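Local coordinates for mitochondrial dynamics protein MID49 (Mus musculus, PDB 4WOY), which sits in the mitochondrial outer membrane and recruits the dynamin-related GTPase Drp1 to the mitochondrial surface, regulating its GTPase activity and promoting mitochondrial fission, at residues L46-Y58 with A66-E78. The protein carries 1 engineered substitution. Residues are numbered along the deposited sequence; the frame is centred on the assembly and turned at random.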
ATOM      1  N   LEU A  46      -3.013   9.226  23.953  1.00 47.41           N
ATOM      2  CA  LEU A  46      -2.232   9.042  22.728  1.00 49.58           C
ATOM      3  C   LEU A  46      -2.829   9.875  21.606  1.00 53.02           C
ATOM      4  O   LEU A  46      -3.926   9.572  21.123  1.00 47.21           O
ATOM      5  CB  LEU A  46      -2.178   7.575  22.315  1.00 39.06           C
ATOM      6  CG  LEU A  46      -1.696   6.593  23.374  1.00 42.47           C
ATOM      7  CD1 LEU A  46      -1.741   5.180  22.801  1.00 40.33           C
ATOM      8  CD2 LEU A  46      -0.279   6.969  23.842  1.00 40.78           C
ATOM      9  N   PRO A  47      -2.096  10.919  21.177  1.00 48.17           N
ATOM     10  CA  PRO A  47      -2.620  11.869  20.199  1.00 50.71           C
ATOM     11  C   PRO A  47      -2.500  11.347  18.764  1.00 43.02           C
ATOM     12  O   PRO A  47      -1.584  11.727  18.035  1.00 39.10           O
ATOM     13  CB  PRO A  47      -1.746  13.115  20.425  1.00 43.98           C
ATOM     14  CG  PRO A  47      -0.449  12.550  20.867  1.00 46.70           C
ATOM     15  CD  PRO A  47      -0.770  11.317  21.676  1.00 45.37           C
ATOM     16  N   PHE A  48      -3.413  10.456  18.394  1.00 37.69           N
ATOM     17  CA  PHE A  48      -3.601  10.062  17.018  1.00 33.74           C
ATOM     18  C   PHE A  48      -4.525  11.079  16.340  1.00 42.32           C
ATOM     19  O   PHE A  48      -5.417  11.648  16.963  1.00 36.92           O
ATOM     20  CB  PHE A  48      -4.194   8.642  16.921  1.00 33.87           C
ATOM     21  CG  PHE A  48      -3.245   7.534  17.327  1.00 34.76           C
ATOM     22  CD1 PHE A  48      -2.280   7.069  16.449  1.00 37.50           C
ATOM     23  CD2 PHE A  48      -3.343   6.941  18.577  1.00 32.28           C
ATOM     24  CE1 PHE A  48      -1.416   6.050  16.815  1.00 37.86           C
ATOM     25  CE2 PHE A  48      -2.498   5.909  18.954  1.00 31.35           C
ATOM     26  CZ  PHE A  48      -1.517   5.466  18.073  1.00 38.65           C
ATOM     27  N   GLY A  49      -4.307  11.319  15.058  1.00 48.09           N
ATOM     28  CA  GLY A  49      -5.239  12.126  14.296  1.00 39.75           C
ATOM     29  C   GLY A  49      -6.411  11.241  13.916  1.00 46.24           C
ATOM     30  O   GLY A  49      -6.427  10.052  14.232  1.00 42.51           O
ATOM     31  N   ALA A  50      -7.386  11.830  13.235  1.00 51.89           N
ATOM     32  CA  ALA A  50      -8.547  11.105  12.734  1.00 52.64           C
ATOM     33  C   ALA A  50      -8.146   9.998  11.760  1.00 47.04           C
ATOM     34  O   ALA A  50      -7.253  10.173  10.933  1.00 40.89           O
ATOM     35  CB  ALA A  50      -9.526  12.090  12.053  1.00 40.29           C
ATOM     36  N   LEU A  51      -8.815   8.859  11.859  1.00 49.94           N
ATOM     37  CA  LEU A  51      -8.553   7.760  10.948  1.00 45.76           C
ATOM     38  C   LEU A  51      -8.977   8.162   9.539  1.00 49.91           C
ATOM     39  O   LEU A  51     -10.063   8.671   9.336  1.00 60.62           O
ATOM     40  CB  LEU A  51      -9.296   6.489  11.385  1.00 51.99           C
ATOM     41  CG  LEU A  51      -9.080   5.898  12.784  1.00 56.16           C
ATOM     42  CD1 LEU A  51      -9.532   4.446  12.834  1.00 57.04           C
ATOM     43  CD2 LEU A  51      -7.626   6.006  13.218  1.00 56.28           C
ATOM     44  N   VAL A  52      -8.098   7.940   8.572  1.00 55.47           N
ATOM     45  CA  VAL A  52      -8.371   8.255   7.177  1.00 55.91           C
ATOM     46  C   VAL A  52      -8.358   7.001   6.311  1.00 47.71           C
ATOM     47  O   VAL A  52      -7.329   6.332   6.195  1.00 42.99           O
ATOM     48  CB  VAL A  52      -7.342   9.250   6.592  1.00 58.83           C
ATOM     49  CG1 VAL A  52      -7.631   9.514   5.125  1.00 48.17           C
ATOM     50  CG2 VAL A  52      -7.307  10.540   7.406  1.00 64.65           C
ATOM     51  N   PRO A  53      -9.515   6.656   5.735  1.00 42.21           N
ATOM     52  CA  PRO A  53      -9.569   5.565   4.767  1.00 43.98           C
ATOM     53  C   PRO A  53      -9.020   6.024   3.426  1.00 50.18           C
ATOM     54  O   PRO A  53      -9.187   7.187   3.047  1.00 50.08           O
ATOM     55  CB  PRO A  53     -11.065   5.234   4.691  1.00 48.15           C
ATOM     56  CG  PRO A  53     -11.745   6.510   5.032  1.00 43.69           C
ATOM     57  CD  PRO A  53     -10.856   7.160   6.076  1.00 39.09           C
ATOM     58  N   GLY A  54      -8.333   5.119   2.735  1.00 52.12           N
ATOM     59  CA  GLY A  54      -7.693   5.449   1.479  1.00 46.10           C
ATOM     60  C   GLY A  54      -7.239   4.201   0.754  1.00 49.31           C
ATOM     61  O   GLY A  54      -7.587   3.082   1.148  1.00 45.09           O
ATOM     62  N   GLY A  55      -6.438   4.403  -0.292  1.00 54.72           N
ATOM     63  CA  GLY A  55      -5.992   3.329  -1.155  1.00 55.00           C
ATOM     64  C   GLY A  55      -6.667   3.401  -2.516  1.00 57.48           C
ATOM     65  O   GLY A  55      -7.425   4.340  -2.795  1.00 40.74           O
ATOM     66  N   PRO A  56      -6.381   2.412  -3.380  1.00 42.26           N
ATOM     67  CA  PRO A  56      -6.879   2.371  -4.757  1.00 42.50           C
ATOM     68  C   PRO A  56      -8.403   2.433  -4.845  1.00 47.47           C
ATOM     69  O   PRO A  56      -8.938   2.891  -5.868  1.00 46.92           O
ATOM     70  CB  PRO A  56      -6.357   1.030  -5.275  1.00 47.06           C
ATOM     71  CG  PRO A  56      -5.097   0.804  -4.486  1.00 41.18           C
ATOM     72  CD  PRO A  56      -5.437   1.312  -3.103  1.00 39.73           C
ATOM     73  N   LEU A  57      -9.096   1.974  -3.809  1.00 44.07           N
ATOM     74  CA  LEU A  57     -10.556   2.081  -3.808  1.00 47.58           C
ATOM     75  C   LEU A  57     -10.996   3.547  -3.875  1.00 51.17           C
ATOM     76  O   LEU A  57     -11.926   3.895  -4.599  1.00 51.51           O
ATOM     77  CB  LEU A  57     -11.158   1.429  -2.565  1.00 50.42           C
ATOM     78  CG  LEU A  57     -12.609   1.855  -2.319  1.00 49.45           C
ATOM     79  CD1 LEU A  57     -13.533   1.292  -3.407  1.00 49.52           C
ATOM     80  CD2 LEU A  57     -13.079   1.448  -0.925  1.00 44.69           C
ATOM     81  N   TYR A  58     -10.297   4.395  -3.122  1.00 57.42           N
ATOM     82  CA  TYR A  58     -10.601   5.825  -3.055  1.00 55.48           C
ATOM     83  C   TYR A  58      -9.946   6.663  -4.137  1.00 57.96           C
ATOM     84  O   TYR A  58     -10.487   7.685  -4.523  1.00 63.09           O
ATOM     85  CB  TYR A  58     -10.197   6.397  -1.682  1.00 47.96           C
ATOM     86  CG  TYR A  58     -11.095   5.944  -0.555  1.00 47.01           C
ATOM     87  CD1 TYR A  58     -10.901   4.716   0.067  1.00 48.50           C
ATOM     88  CD2 TYR A  58     -12.157   6.726  -0.139  1.00 46.46           C
ATOM     89  CE1 TYR A  58     -11.735   4.280   1.091  1.00 46.77           C
ATOM     90  CE2 TYR A  58     -13.008   6.298   0.882  1.00 50.60           C
ATOM     91  CZ  TYR A  58     -12.786   5.075   1.492  1.00 52.35           C
ATOM     92  OH  TYR A  58     -13.620   4.653   2.503  1.00 65.09           O
ATOM     93  N   ALA A  66     -10.021  -4.683  -4.961  1.00 54.99           N
ATOM     94  CA  ALA A  66      -9.031  -5.676  -5.390  1.00 50.06           C
ATOM     95  C   ALA A  66      -7.854  -5.647  -4.446  1.00 65.07           C
ATOM     96  O   ALA A  66      -7.368  -6.692  -4.018  1.00 67.36           O
ATOM     97  CB  ALA A  66      -8.570  -5.407  -6.809  1.00 51.49           C
ATOM     98  N   GLU A  67      -7.416  -4.434  -4.118  1.00 51.90           N
ATOM     99  CA  GLU A  67      -6.350  -4.214  -3.151  1.00 43.32           C
ATOM    100  C   GLU A  67      -6.928  -3.961  -1.766  1.00 47.02           C
ATOM    101  O   GLU A  67      -8.139  -3.721  -1.604  1.00 47.85           O
ATOM    102  CB  GLU A  67      -5.498  -3.009  -3.547  1.00 42.27           C
ATOM    103  CG  GLU A  67      -4.992  -3.041  -4.953  1.00 43.81           C
ATOM    104  CD  GLU A  67      -3.980  -4.127  -5.159  1.00 50.72           C
ATOM    105  OE1 GLU A  67      -3.216  -4.410  -4.208  1.00 44.14           O
ATOM    106  OE2 GLU A  67      -3.925  -4.674  -6.281  1.00 61.79           O
ATOM    107  N   HIS A  68      -6.047  -3.983  -0.772  1.00 43.28           N
ATOM    108  CA  HIS A  68      -6.415  -3.578   0.577  1.00 44.46           C
ATOM    109  C   HIS A  68      -6.947  -2.159   0.563  1.00 43.80           C
ATOM    110  O   HIS A  68      -6.642  -1.364  -0.334  1.00 47.22           O
ATOM    111  CB  HIS A  68      -5.217  -3.638   1.530  1.00 43.85           C
ATOM    112  CG  HIS A  68      -4.793  -5.025   1.870  1.00 49.67           C
ATOM    113  ND1 HIS A  68      -5.473  -6.139   1.438  1.00 59.89           N
ATOM    114  CD2 HIS A  68      -3.746  -5.485   2.606  1.00 44.03           C
ATOM    115  CE1 HIS A  68      -4.871  -7.228   1.883  1.00 57.38           C
ATOM    116  NE2 HIS A  68      -3.825  -6.852   2.600  1.00 47.09           N
ATOM    117  N   VAL A  69      -7.763  -1.857   1.558  1.00 38.10           N
ATOM    118  CA  VAL A  69      -8.216  -0.513   1.799  1.00 37.61           C
ATOM    119  C   VAL A  69      -7.404   0.015   2.987  1.00 49.78           C
ATOM    120  O   VAL A  69      -7.406  -0.582   4.080  1.00 46.91           O
ATOM    121  CB  VAL A  69      -9.715  -0.478   2.071  1.00 41.42           C
ATOM    122  CG1 VAL A  69     -10.192   0.958   2.354  1.00 38.85           C
ATOM    123  CG2 VAL A  69     -10.459  -1.133   0.908  1.00 51.77           C
ATOM    124  N   ARG A  70      -6.672   1.102   2.760  1.00 47.76           N
ATOM    125  CA  ARG A  70      -5.828   1.655   3.814  1.00 45.62           C
ATOM    126  C   ARG A  70      -6.661   2.414   4.845  1.00 43.08           C
ATOM    127  O   ARG A  70      -7.540   3.212   4.502  1.00 52.92           O
ATOM    128  CB  ARG A  70      -4.737   2.550   3.218  1.00 42.51           C
ATOM    129  CG  ARG A  70      -4.378   2.160   1.799  1.00 51.84           C
ATOM    130  CD  ARG A  70      -2.907   2.351   1.441  1.00 58.73           C
ATOM    131  NE  ARG A  70      -2.379   3.638   1.856  1.00 55.07           N
ATOM    132  CZ  ARG A  70      -1.079   3.901   1.934  1.00 47.05           C
ATOM    133  NH1 ARG A  70      -0.183   2.973   1.609  1.00 34.47           N
ATOM    134  NH2 ARG A  70      -0.676   5.091   2.340  1.00 39.54           N
ATOM    135  N   LEU A  71      -6.416   2.102   6.110  1.00 45.48           N
ATOM    136  CA  LEU A  71      -6.978   2.855   7.209  1.00 41.64           C
ATOM    137  C   LEU A  71      -5.791   3.493   7.947  1.00 43.99           C
ATOM    138  O   LEU A  71      -5.060   2.828   8.705  1.00 37.23           O
ATOM    139  CB  LEU A  71      -7.811   1.952   8.105  1.00 41.13           C
ATOM    140  CG  LEU A  71      -8.787   2.666   9.023  1.00 56.72           C
ATOM    141  CD1 LEU A  71      -9.646   3.585   8.179  1.00 63.50           C
ATOM    142  CD2 LEU A  71      -9.652   1.672   9.777  1.00 57.59           C
ATOM    143  N   LEU A  72      -5.586   4.782   7.675  1.00 46.84           N
ATOM    144  CA  LEU A  72      -4.446   5.523   8.194  1.00 38.62           C
ATOM    145  C   LEU A  72      -4.771   6.081   9.563  1.00 42.58           C
ATOM    146  O   LEU A  72      -5.790   6.739   9.724  1.00 44.81           O
ATOM    147  CB  LEU A  72      -4.069   6.670   7.265  1.00 39.76           C
ATOM    148  CG  LEU A  72      -3.684   6.366   5.826  1.00 41.08           C
ATOM    149  CD1 LEU A  72      -2.974   7.563   5.207  1.00 35.27           C
ATOM    150  CD2 LEU A  72      -2.834   5.111   5.750  1.00 43.80           C
ATOM    151  N   ALA A  73      -3.918   5.778  10.543  1.00 40.34           N
ATOM    152  CA  ALA A  73      -3.997   6.350  11.886  1.00 41.46           C
ATOM    153  C   ALA A  73      -2.720   7.173  12.150  1.00 41.13           C
ATOM    154  O   ALA A  73      -1.683   6.618  12.522  1.00 37.58           O
ATOM    155  CB  ALA A  73      -4.190   5.250  12.948  1.00 34.45           C
ATOM    156  N   PRO A  74      -2.781   8.492  11.901  1.00 36.48           N
ATOM    157  CA  PRO A  74      -1.572   9.326  12.020  1.00 30.24           C
ATOM    158  C   PRO A  74      -1.184   9.640  13.455  1.00 34.41           C
ATOM    159  O   PRO A  74      -2.002  10.089  14.242  1.00 35.80           O
ATOM    160  CB  PRO A  74      -1.945  10.605  11.261  1.00 31.62           C
ATOM    161  CG  PRO A  74      -3.451  10.651  11.289  1.00 34.24           C
ATOM    162  CD  PRO A  74      -3.915   9.220  11.294  1.00 31.76           C
ATOM    163  N   LEU A  75       0.076   9.381  13.783  1.00 34.05           N
ATOM    164  CA  LEU A  75       0.628   9.794  15.060  1.00 32.94           C
ATOM    165  C   LEU A  75       0.867  11.288  14.999  1.00 32.06           C
ATOM    166  O   LEU A  75       1.320  11.792  13.962  1.00 36.39           O
ATOM    167  CB  LEU A  75       1.935   9.062  15.353  1.00 42.41           C
ATOM    168  CG  LEU A  75       1.870   7.620  15.846  1.00 43.18           C
ATOM    169  CD1 LEU A  75       1.607   6.646  14.691  1.00 27.33           C
ATOM    170  CD2 LEU A  75       3.156   7.300  16.605  1.00 35.97           C
ATOM    171  N   GLU A  76       0.516  12.014  16.059  1.00 32.45           N
ATOM    172  CA  GLU A  76       0.876  13.428  16.092  1.00 34.09           C
ATOM    173  C   GLU A  76       2.123  13.580  16.943  1.00 37.09           C
ATOM    174  O   GLU A  76       2.041  13.564  18.167  1.00 43.94           O
ATOM    175  CB  GLU A  76      -0.265  14.294  16.623  1.00 35.99           C
ATOM    176  CG  GLU A  76      -1.466  14.280  15.683  1.00 40.45           C
ATOM    177  CD  GLU A  76      -2.689  14.967  16.226  1.00 46.29           C
ATOM    178  OE1 GLU A  76      -2.725  15.321  17.433  1.00 44.61           O
ATOM    179  OE2 GLU A  76      -3.620  15.160  15.417  1.00 50.00           O
ATOM    180  N   LEU A  77       3.276  13.720  16.291  1.00 33.92           N
ATOM    181  CA  LEU A  77       4.536  13.853  17.013  1.00 36.89           C
ATOM    182  C   LEU A  77       4.824  15.326  17.385  1.00 36.41           C
ATOM    183  O   LEU A  77       4.531  16.236  16.611  1.00 39.97           O
ATOM    184  CB  LEU A  77       5.681  13.272  16.180  1.00 36.57           C
ATOM    185  CG  LEU A  77       5.617  11.777  15.843  1.00 37.08           C
ATOM    186  CD1 LEU A  77       6.827  11.324  15.017  1.00 33.05           C
ATOM    187  CD2 LEU A  77       5.498  10.962  17.116  1.00 30.46           C
ATOM    188  N   GLU A  78       5.351  15.566  18.579  1.00 37.24           N
ATOM    189  CA  GLU A  78       5.783  16.924  18.952  1.00 39.73           C
ATOM    190  C   GLU A  78       6.852  17.438  17.980  1.00 40.29           C
ATOM    191  O   GLU A  78       7.831  16.758  17.714  1.00 52.01           O
ATOM    192  CB  GLU A  78       6.326  16.982  20.392  1.00 40.51           C
ATOM    193  CG  GLU A  78       5.336  16.560  21.476  1.00 47.98           C
ATOM    194  CD  GLU A  78       5.250  15.041  21.675  1.00 48.28           C
ATOM    195  OE1 GLU A  78       5.797  14.279  20.849  1.00 36.35           O
ATOM    196  OE2 GLU A  78       4.639  14.613  22.672  1.00 46.82           O
TER
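Val-69 CG1 meets the rim of the Tyr-58 ring in its plane, 3.9 Å from Tyr-58 CE1, while the carbonyl oxygen of Pro-53 sits over the centre of one ring face. The Phe-48 ring is likewise approached at its edge, by the carbonyl oxygens of Ala-73 and Pro-74, and its CE1 lies 3.7 Å from Leu-75 CD1; Trp-115 meets this ring edge-to-face. Between the two rings, 52-54 and 69-74 form an antiparallel β pair in the nucleotidyltransferase-like domain of MID49, with 52-54 as an edge strand of the mixed sheet and 69-74 bonded on its other side to strand 173-182. Val-52 and Leu-72 exchange two backbone hydrogen bonds, as do Gly-54 and Arg-70. The register then slips by one residue, and pairing resumes where Gly-49 N donates to Pro-74 O and Glu-76 N to Pro-47 O. Pro-53 and Leu-71 lie on the face where Leu-71 touches Ala-32 of helix 18-42; Leu-51, just before the strand, puts its CD2 against Ala-73 CB at 3.5 Å. The first two torsions of Leu-71 (chi1 -162°, chi2 53°) bring CD1 beside Pro-53. Arg-70 leaves on the other face, its guanidinium salt-bridged to Asp-208. The aliphatic part of Arg-70 lies over the glycine backbone, with Arg-70 CG 3.4 Å from Gly-54 O and 3.6 Å from Gly-55 CA.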